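Local coordinates for transcriptional regulator (Pseudomonas aeruginosa, PDB 3E7Q), which probably binds operator DNA through an N-terminal helix-turn-helix domain and acts as a transcriptional repressor of the TetR family, at residues L18-E21 with A22-C26; Q108-D111 with A112-F116; G121-E124 with A125-R128. One frame throughout, in Å; residues are numbered along the deposited sequence.

In the fold
The three contacts follow one another along a mostly helical TetR-type chain. Contact 1 is a turn of helix 12-34, in the N-terminal part that carries the predicted helix-turn-helix; contact 2 lies at the start of helix 110-120, and contact 3 opens helix 124-152, both in the probably regulatory C-terminal region. The centres of contacts 1 and 2 are about 12 Å apart, and Leu24 packs on Ala112 and Phe116. Contacts 2 and 3, with centres about 16 Å apart, meet where Ile126 CG2 packs on the carbonyl oxygen of Phe116. Contacts 1 and 3 do not touch. The packing of contacts 1 and 2 thus joins the two parts, consistent with the coupling of ligand and DNA binding in TetR relatives.

Contact 1. Residues L18-E21 with A22-C26; sequences LLIE and ATLAC
Thr23 folds its hydroxyl back onto the preceding turn of helix, where OG1 gives a hydrogen bond of 2.7 Å to Leu19 O. The same oxygen takes the backbone bond from Thr23 N, at 2.9 Å, so one carbonyl is gripped twice by one residue. The two donors arrive from opposite faces of the carbonyl plane, the hydroxyl lying well above it. This is possible because OG1 stands beside the backbone N and anti to the carbonyl carbon (chi1 -55°), which turns it toward the start of the helix. A threonine suits this buried place: the helix itself satisfies its hydroxyl, while its methyl remains available for apolar packing.

One residue on, Leu24 lies alongside Ile20, with Ile20 CG2 4.1 Å from Leu24 CD1. The two branched apolar chains, one helical turn apart, present a common face to helix 58-82. Leu24 N bonds to Ile20 O at 2.9 Å, and Ala22 N to Leu18 O likewise at 2.9 Å. Glu21, its chain extended, leads outward from the helix, as befits a charged residue on the exposed side.

One side of the turn packs against neighbouring helices. Ala22, small enough for close approach, meets Glu43 and Ala44 of helix 37-44 in the predicted helix-turn-helix; Thr23 touches Ile40 there and Leu61 and Ala65 of helix 58-82, while Leu24 also reaches Ala112 and Phe116 of helix 110-120.

Contact 2. Residues Q108-D111 with A112-F116; sequences QLLD and AWLAF
Leu109 O accepts bonds from two successive backbone N-H groups where the 3-10 turn leads into the helix. Trp113 N reaches it at 3.2 Å, nearly along the C=O axis, in an ordinary helical bond, and Ala112 N makes a shorter but weak one, bent to 126° at the hydrogen. The edge of the Trp113 ring is turned to the same oxygen, with CD1 3.2 Å from Leu109 O and close to the ring plane; as CD1 is carbon, this is a close contact and not a third hydrogen bond. The indole is set there by CG lying beside the backbone N (chi1 -70°).

Around this polar centre the apolar chains divide. Leu109 sends CD2 to Ala112 CB, 4.1 Å away, while its CB lies 4.2 Å from Trp113 CD1, so one leucine serves both the small and the large neighbour. Small Ala112 leaves room for that leucine methyl. Leu110 swings its CG anti to the backbone N (chi1 169°) and crosses Leu114 at a slant, its CG 4.0 Å from Leu114 CD1. Farther along, Ala112 O lies over one face of the Phe116 ring, near its rim.

The flat ring of Phe116 can stack on Tyr66 of helix 58-82 while also packing on Leu27 of helix 12-34; Trp113 meets Trp174 of helix 159-179 edge-to-face. Leu114 instead packs on Gly118 of the second subunit, which brings this helix to the dimer interface.

Contact 3. Residues G121-E124 with A125-R128; sequences GSIE and AIGR
The start of helix 124-152 is built here, with Ile123 at the N-cap position and the first full turn running from Glu124 to Arg128. Ile123 O takes the hydrogen bond of Gly127 N at 3.0 Å, nearly straight at 169° and in the carbonyl plane. Gly127 suits this turn because, lacking a side chain, it adds no bulk on the side where Glu124 O lies close. Next, Arg128 N binds Glu124 O at 2.8 Å.

The same two residues are joined through their ends, Arg128 NH1 giving a salt bridge of 2.9 Å to Glu124 OE1. The bond is straight (166°), and OE1 lies at the guanidinium edge, in its plane; NH1 meets OE1 from above the carboxylate plane. The two flat groups are turned 63° apart. The bend at chi3 in Arg128 carries the guanidinium back until one face lies over Ala125 CA, with the side chains crossing at about a right angle. The i to i+4 spacing suits the pair, but Glu124 OE1 is only 2.9 Å from Arg128 CD, so the exact placing is doubtful and lattice contacts may influence it. A glutamate in the first turn should also interact favourably with the helix dipole.

An N-cap isoleucine has no side-chain hydroxyl or carboxylate with which to cap the first turn. Instead its CB and CG2 meet Ile126, with Ile123 CG2 3.9 Å from Ile126 CG1, while the end of the chain turns away. Both isoleucines reach Phe32 of helix 12-34. Ile126, the buried one, also lies against Val62 and Tyr66 of helix 58-82 and against Ala119 and Val120 of helix 110-120.

Contact 1. Residues L18-E21 with A22-C26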
ATOM      1  N   LEU B  18      -1.857  27.051   1.188  1.00 47.61           N
ATOM      2  CA  LEU B  18      -3.284  27.053   0.915  1.00 46.59           C
ATOM      3  C   LEU B  18      -3.546  26.187  -0.300  1.00 44.84           C
ATOM      4  O   LEU B  18      -4.387  25.301  -0.252  1.00 44.09           O
ATOM      5  CB  LEU B  18      -3.744  28.495   0.685  1.00 46.47           C
ATOM      6  CG  LEU B  18      -5.211  28.772   0.377  1.00 48.70           C
ATOM      7  CD1 LEU B  18      -6.133  28.202   1.457  1.00 50.82           C
ATOM      8  CD2 LEU B  18      -5.406  30.304   0.226  1.00 48.07           C
ATOM      9  N   LEU B  19      -2.759  26.401  -1.352  1.00 43.90           N
ATOM     10  CA  LEU B  19      -2.828  25.586  -2.557  1.00 44.23           C
ATOM     11  C   LEU B  19      -2.528  24.081  -2.322  1.00 43.76           C
ATOM     12  O   LEU B  19      -3.182  23.235  -2.953  1.00 43.17           O
ATOM     13  CB  LEU B  19      -1.922  26.151  -3.675  1.00 44.81           C
ATOM     14  CG  LEU B  19      -2.578  26.988  -4.812  1.00 46.54           C
ATOM     15  CD1 LEU B  19      -4.025  26.585  -5.262  1.00 45.01           C
ATOM     16  CD2 LEU B  19      -2.594  28.455  -4.450  1.00 49.36           C
ATOM     17  N   ILE B  20      -1.549  23.768  -1.448  1.00 43.13           N
ATOM     18  CA  ILE B  20      -1.163  22.391  -1.133  1.00 43.47           C
ATOM     19  C   ILE B  20      -2.380  21.703  -0.522  1.00 43.81           C
ATOM     20  O   ILE B  20      -2.764  20.622  -0.976  1.00 44.13           O
ATOM     21  CB  ILE B  20       0.134  22.307  -0.173  1.00 43.79           C
ATOM     22  CG1 ILE B  20       1.429  22.389  -1.002  1.00 43.25           C
ATOM     23  CG2 ILE B  20       0.136  21.022   0.675  1.00 42.89           C
ATOM     24  CD1 ILE B  20       2.611  22.997  -0.288  1.00 41.90           C
ATOM     25  N   GLU B  21      -3.004  22.360   0.466  1.00 44.19           N
ATOM     26  CA  GLU B  21      -4.245  21.856   1.105  1.00 44.36           C
ATOM     27  C   GLU B  21      -5.463  21.749   0.112  1.00 42.91           C
ATOM     28  O   GLU B  21      -6.255  20.810   0.211  1.00 42.28           O
ATOM     29  CB  GLU B  21      -4.601  22.716   2.356  1.00 44.66           C
ATOM     30  CG  GLU B  21      -5.842  22.231   3.184  1.00 46.64           C
ATOM     31  CD  GLU B  21      -6.250  23.154   4.390  1.00 49.85           C
ATOM     32  OE1 GLU B  21      -6.883  24.226   4.174  1.00 54.33           O
ATOM     33  OE2 GLU B  21      -5.975  22.768   5.573  1.00 57.53           O
ATOM     34  N   ALA B  22      -5.611  22.692  -0.827  1.00 41.69           N
ATOM     35  CA  ALA B  22      -6.654  22.561  -1.880  1.00 41.78           C
ATOM     36  C   ALA B  22      -6.400  21.353  -2.831  1.00 41.61           C
ATOM     37  O   ALA B  22      -7.348  20.622  -3.228  1.00 42.24           O
ATOM     38  CB  ALA B  22      -6.798  23.860  -2.677  1.00 40.98           C
ATOM     39  N   THR B  23      -5.124  21.155  -3.184  1.00 40.61           N
ATOM     40  CA  THR B  23      -4.679  20.024  -3.996  1.00 40.05           C
ATOM     41  C   THR B  23      -4.997  18.711  -3.280  1.00 40.81           C
ATOM     42  O   THR B  23      -5.562  17.782  -3.908  1.00 39.19           O
ATOM     43  CB  THR B  23      -3.163  20.152  -4.320  1.00 39.25           C
ATOM     44  OG1 THR B  23      -2.940  21.419  -4.932  1.00 38.15           O
ATOM     45  CG2 THR B  23      -2.648  19.064  -5.239  1.00 38.54           C
ATOM     46  N   LEU B  24      -4.660  18.622  -1.968  1.00 40.77           N
ATOM     47  CA  LEU B  24      -4.963  17.389  -1.234  1.00 41.12           C
ATOM     48  C   LEU B  24      -6.478  17.066  -1.153  1.00 41.27           C
ATOM     49  O   LEU B  24      -6.863  15.888  -1.170  1.00 41.62           O
ATOM     50  CB  LEU B  24      -4.343  17.402   0.160  1.00 41.94           C
ATOM     51  CG  LEU B  24      -2.803  17.489   0.221  1.00 40.65           C
ATOM     52  CD1 LEU B  24      -2.423  17.931   1.619  1.00 38.68           C
ATOM     53  CD2 LEU B  24      -2.155  16.155  -0.233  1.00 37.32           C
ATOM     54  N   ALA B  25      -7.306  18.104  -1.072  1.00 41.21           N
ATOM     55  CA  ALA B  25      -8.776  17.990  -0.945  1.00 42.06           C
ATOM     56  C   ALA B  25      -9.361  17.603  -2.251  1.00 42.68           C
ATOM     57  O   ALA B  25     -10.237  16.745  -2.323  1.00 42.90           O
ATOM     58  CB  ALA B  25      -9.446  19.355  -0.430  1.00 40.60           C
ATOM     59  N   CYS B  26      -8.868  18.233  -3.302  1.00 44.72           N
ATOM     60  CA  CYS B  26      -9.226  17.802  -4.644  1.00 45.55           C
ATOM     61  C   CYS B  26      -8.848  16.350  -4.984  1.00 46.45           C
ATOM     62  O   CYS B  26      -9.644  15.654  -5.649  1.00 46.58           O
ATOM     63  CB  CYS B  26      -8.629  18.740  -5.660  1.00 46.31           C
ATOM     64  SG  CYS B  26      -8.999  18.230  -7.299  1.00 48.67           S
TER

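Contact 2. Residues Q108-D111 with A112-F116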
ATOM      1  N   GLN B 108      -7.094  10.101   7.528  1.00 68.73           N
ATOM      2  CA  GLN B 108      -7.616  11.066   6.572  1.00 68.36           C
ATOM      3  C   GLN B 108      -6.766  11.187   5.350  1.00 66.84           C
ATOM      4  O   GLN B 108      -7.293  11.403   4.272  1.00 67.48           O
ATOM      5  CB  GLN B 108      -7.782  12.465   7.173  1.00 69.08           C
ATOM      6  CG  GLN B 108      -8.574  13.418   6.213  1.00 69.63           C
ATOM      7  CD  GLN B 108      -9.126  14.645   6.913  1.00 70.29           C
ATOM      8  OE1 GLN B 108      -9.368  14.639   8.141  1.00 74.09           O
ATOM      9  NE2 GLN B 108      -9.347  15.707   6.138  1.00 70.53           N
ATOM     10  N   LEU B 109      -5.458  11.049   5.507  1.00 65.36           N
ATOM     11  CA  LEU B 109      -4.542  11.240   4.405  1.00 63.69           C
ATOM     12  C   LEU B 109      -4.379  10.017   3.484  1.00 63.64           C
ATOM     13  O   LEU B 109      -3.708  10.133   2.444  1.00 64.31           O
ATOM     14  CB  LEU B 109      -3.162  11.632   4.935  1.00 64.23           C
ATOM     15  CG  LEU B 109      -2.898  13.095   5.270  1.00 64.78           C
ATOM     16  CD1 LEU B 109      -1.483  13.203   5.873  1.00 65.52           C
ATOM     17  CD2 LEU B 109      -3.062  14.009   4.075  1.00 64.12           C
ATOM     18  N   LEU B 110      -4.941   8.859   3.857  1.00 61.63           N
ATOM     19  CA  LEU B 110      -4.790   7.621   3.078  1.00 60.31           C
ATOM     20  C   LEU B 110      -5.121   7.885   1.619  1.00 58.61           C
ATOM     21  O   LEU B 110      -4.377   7.506   0.725  1.00 56.32           O
ATOM     22  CB  LEU B 110      -5.691   6.511   3.620  1.00 59.95           C
ATOM     23  CG  LEU B 110      -5.840   5.234   2.773  1.00 60.24           C
ATOM     24  CD1 LEU B 110      -4.603   4.419   2.852  1.00 59.24           C
ATOM     25  CD2 LEU B 110      -7.071   4.390   3.195  1.00 60.27           C
ATOM     26  N   ASP B 111      -6.228   8.586   1.408  1.00 57.05           N
ATOM     27  CA  ASP B 111      -6.701   8.910   0.077  1.00 56.07           C
ATOM     28  C   ASP B 111      -5.673   9.691  -0.746  1.00 53.62           C
ATOM     29  O   ASP B 111      -5.580   9.507  -1.975  1.00 51.50           O
ATOM     30  CB  ASP B 111      -8.009   9.739   0.140  1.00 57.55           C
ATOM     31  CG  ASP B 111      -8.913   9.393   1.365  1.00 60.28           C
ATOM     32  OD1 ASP B 111     -10.115   9.054   1.099  1.00 65.64           O
ATOM     33  OD2 ASP B 111      -8.436   9.496   2.549  1.00 55.66           O
ATOM     34  N   ALA B 112      -4.931  10.569  -0.061  1.00 50.95           N
ATOM     35  CA  ALA B 112      -3.912  11.404  -0.687  1.00 49.45           C
ATOM     36  C   ALA B 112      -2.732  10.550  -1.166  1.00 47.19           C
ATOM     37  O   ALA B 112      -2.335  10.641  -2.307  1.00 45.67           O
ATOM     38  CB  ALA B 112      -3.432  12.481   0.272  1.00 49.85           C
ATOM     39  N   TRP B 113      -2.221   9.695  -0.301  1.00 46.15           N
ATOM     40  CA  TRP B 113      -1.156   8.752  -0.687  1.00 46.49           C
ATOM     41  C   TRP B 113      -1.557   7.822  -1.820  1.00 44.67           C
ATOM     42  O   TRP B 113      -0.762   7.568  -2.738  1.00 43.33           O
ATOM     43  CB  TRP B 113      -0.720   7.923   0.514  1.00 48.25           C
ATOM     44  CG  TRP B 113      -0.016   8.710   1.440  1.00 49.81           C
ATOM     45  CD1 TRP B 113      -0.560   9.455   2.475  1.00 51.45           C
ATOM     46  CD2 TRP B 113       1.393   8.946   1.453  1.00 48.51           C
ATOM     47  NE1 TRP B 113       0.441  10.110   3.138  1.00 51.00           N
ATOM     48  CE2 TRP B 113       1.649   9.824   2.545  1.00 50.48           C
ATOM     49  CE3 TRP B 113       2.465   8.494   0.659  1.00 50.48           C
ATOM     50  CZ2 TRP B 113       2.946  10.259   2.883  1.00 50.69           C
ATOM     51  CZ3 TRP B 113       3.761   8.924   0.979  1.00 49.91           C
ATOM     52  CH2 TRP B 113       3.991   9.803   2.083  1.00 51.00           C
ATOM     53  N   LEU B 114      -2.802   7.356  -1.785  1.00 43.38           N
ATOM     54  CA  LEU B 114      -3.289   6.495  -2.822  1.00 42.35           C
ATOM     55  C   LEU B 114      -3.282   7.196  -4.210  1.00 41.55           C
ATOM     56  O   LEU B 114      -2.906   6.627  -5.219  1.00 38.96           O
ATOM     57  CB  LEU B 114      -4.651   5.957  -2.442  1.00 42.90           C
ATOM     58  CG  LEU B 114      -4.766   4.923  -1.315  1.00 43.40           C
ATOM     59  CD1 LEU B 114      -6.251   4.669  -1.141  1.00 46.44           C
ATOM     60  CD2 LEU B 114      -4.082   3.653  -1.636  1.00 44.63           C
ATOM     61  N   ALA B 115      -3.624   8.472  -4.202  1.00 41.23           N
ATOM     62  CA  ALA B 115      -3.630   9.299  -5.387  1.00 40.28           C
ATOM     63  C   ALA B 115      -2.188   9.573  -5.873  1.00 40.27           C
ATOM     64  O   ALA B 115      -1.940   9.530  -7.086  1.00 40.91           O
ATOM     65  CB  ALA B 115      -4.418  10.626  -5.122  1.00 37.78           C
ATOM     66  N   PHE B 116      -1.253   9.844  -4.952  1.00 39.81           N
ATOM     67  CA  PHE B 116       0.182  10.029  -5.322  1.00 40.12           C
ATOM     68  C   PHE B 116       0.810   8.785  -5.966  1.00 41.02           C
ATOM     69  O   PHE B 116       1.524   8.835  -6.972  1.00 42.71           O
ATOM     70  CB  PHE B 116       1.021  10.368  -4.085  1.00 39.34           C
ATOM     71  CG  PHE B 116       0.648  11.673  -3.371  1.00 37.50           C
ATOM     72  CD1 PHE B 116       0.302  12.812  -4.061  1.00 35.08           C
ATOM     73  CD2 PHE B 116       0.749  11.741  -1.992  1.00 38.89           C
ATOM     74  CE1 PHE B 116       0.013  13.992  -3.407  1.00 36.86           C
ATOM     75  CE2 PHE B 116       0.457  12.900  -1.322  1.00 41.52           C
ATOM     76  CZ  PHE B 116       0.074  14.052  -2.059  1.00 36.50           C
TER

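Contact 3. Residues G121-E124 with A125-R128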
ATOM      1  N   GLY B 121       3.460   6.076 -11.582  1.00 47.15           N
ATOM      2  CA  GLY B 121       3.830   5.269 -12.752  1.00 48.90           C
ATOM      3  C   GLY B 121       3.762   5.963 -14.113  1.00 49.95           C
ATOM      4  O   GLY B 121       4.499   5.588 -15.078  1.00 51.31           O
ATOM      5  N   SER B 122       2.853   6.929 -14.205  1.00 50.17           N
ATOM      6  CA  SER B 122       2.635   7.693 -15.422  1.00 49.72           C
ATOM      7  C   SER B 122       3.210   9.100 -15.424  1.00 49.72           C
ATOM      8  O   SER B 122       3.330   9.673 -16.482  1.00 49.70           O
ATOM      9  CB  SER B 122       1.132   7.762 -15.697  1.00 50.73           C
ATOM     10  OG  SER B 122       0.420   8.239 -14.565  1.00 51.22           O
ATOM     11  N   ILE B 123       3.535   9.704 -14.273  1.00 48.78           N
ATOM     12  CA  ILE B 123       4.082  11.082 -14.287  1.00 48.58           C
ATOM     13  C   ILE B 123       5.476  11.050 -13.687  1.00 48.87           C
ATOM     14  O   ILE B 123       5.604  10.830 -12.465  1.00 49.02           O
ATOM     15  CB  ILE B 123       3.227  12.089 -13.457  1.00 47.98           C
ATOM     16  CG1 ILE B 123       1.714  11.980 -13.787  1.00 48.24           C
ATOM     17  CG2 ILE B 123       3.821  13.509 -13.558  1.00 46.75           C
ATOM     18  CD1 ILE B 123       1.214  12.834 -14.996  1.00 46.41           C
ATOM     19  N   GLU B 124       6.501  11.307 -14.496  1.00 49.54           N
ATOM     20  CA  GLU B 124       7.883  11.039 -14.072  1.00 51.03           C
ATOM     21  C   GLU B 124       8.320  11.930 -12.914  1.00 49.32           C
ATOM     22  O   GLU B 124       9.045  11.464 -12.033  1.00 48.91           O
ATOM     23  CB  GLU B 124       8.931  11.030 -15.232  1.00 51.50           C
ATOM     24  CG  GLU B 124      10.090   9.859 -15.050  1.00 52.97           C
ATOM     25  CD  GLU B 124      11.587  10.357 -14.848  1.00 56.32           C
ATOM     26  OE1 GLU B 124      11.865  11.334 -14.105  1.00 64.28           O
ATOM     27  OE2 GLU B 124      12.542   9.754 -15.435  1.00 64.81           O
ATOM     28  N   ALA B 125       7.852  13.180 -12.915  1.00 47.51           N
ATOM     29  CA  ALA B 125       8.099  14.122 -11.833  1.00 46.63           C
ATOM     30  C   ALA B 125       7.593  13.617 -10.487  1.00 45.16           C
ATOM     31  O   ALA B 125       8.282  13.759  -9.472  1.00 46.69           O
ATOM     32  CB  ALA B 125       7.480  15.559 -12.177  1.00 46.58           C
ATOM     33  N   ILE B 126       6.415  13.001 -10.484  1.00 43.30           N
ATOM     34  CA  ILE B 126       5.860  12.388  -9.277  1.00 41.86           C
ATOM     35  C   ILE B 126       6.633  11.124  -8.876  1.00 40.66           C
ATOM     36  O   ILE B 126       6.899  10.892  -7.670  1.00 36.96           O
ATOM     37  CB  ILE B 126       4.336  12.118  -9.445  1.00 41.54           C
ATOM     38  CG1 ILE B 126       3.659  13.498  -9.683  1.00 42.62           C
ATOM     39  CG2 ILE B 126       3.820  11.332  -8.257  1.00 39.24           C
ATOM     40  CD1 ILE B 126       2.118  13.482  -9.934  1.00 43.71           C
ATOM     41  N   GLY B 127       7.018  10.354  -9.908  1.00 40.64           N
ATOM     42  CA  GLY B 127       7.930   9.246  -9.789  1.00 40.53           C
ATOM     43  C   GLY B 127       9.204   9.606  -9.092  1.00 41.23           C
ATOM     44  O   GLY B 127       9.670   8.861  -8.236  1.00 39.35           O
ATOM     45  N   ARG B 128       9.761  10.763  -9.441  1.00 42.30           N
ATOM     46  CA  ARG B 128      11.000  11.174  -8.869  1.00 44.38           C
ATOM     47  C   ARG B 128      10.818  11.670  -7.419  1.00 42.99           C
ATOM     48  O   ARG B 128      11.739  11.536  -6.611  1.00 42.14           O
ATOM     49  CB  ARG B 128      11.676  12.238  -9.723  1.00 45.56           C
ATOM     50  CG  ARG B 128      12.000  11.837 -11.171  1.00 49.25           C
ATOM     51  CD  ARG B 128      12.925  12.914 -11.857  1.00 51.36           C
ATOM     52  NE  ARG B 128      12.344  14.281 -11.919  1.00 58.08           N
ATOM     53  CZ  ARG B 128      11.641  14.826 -12.941  1.00 60.03           C
ATOM     54  NH1 ARG B 128      11.353  14.150 -14.065  1.00 60.16           N
ATOM     55  NH2 ARG B 128      11.180  16.087 -12.831  1.00 59.91           N
TER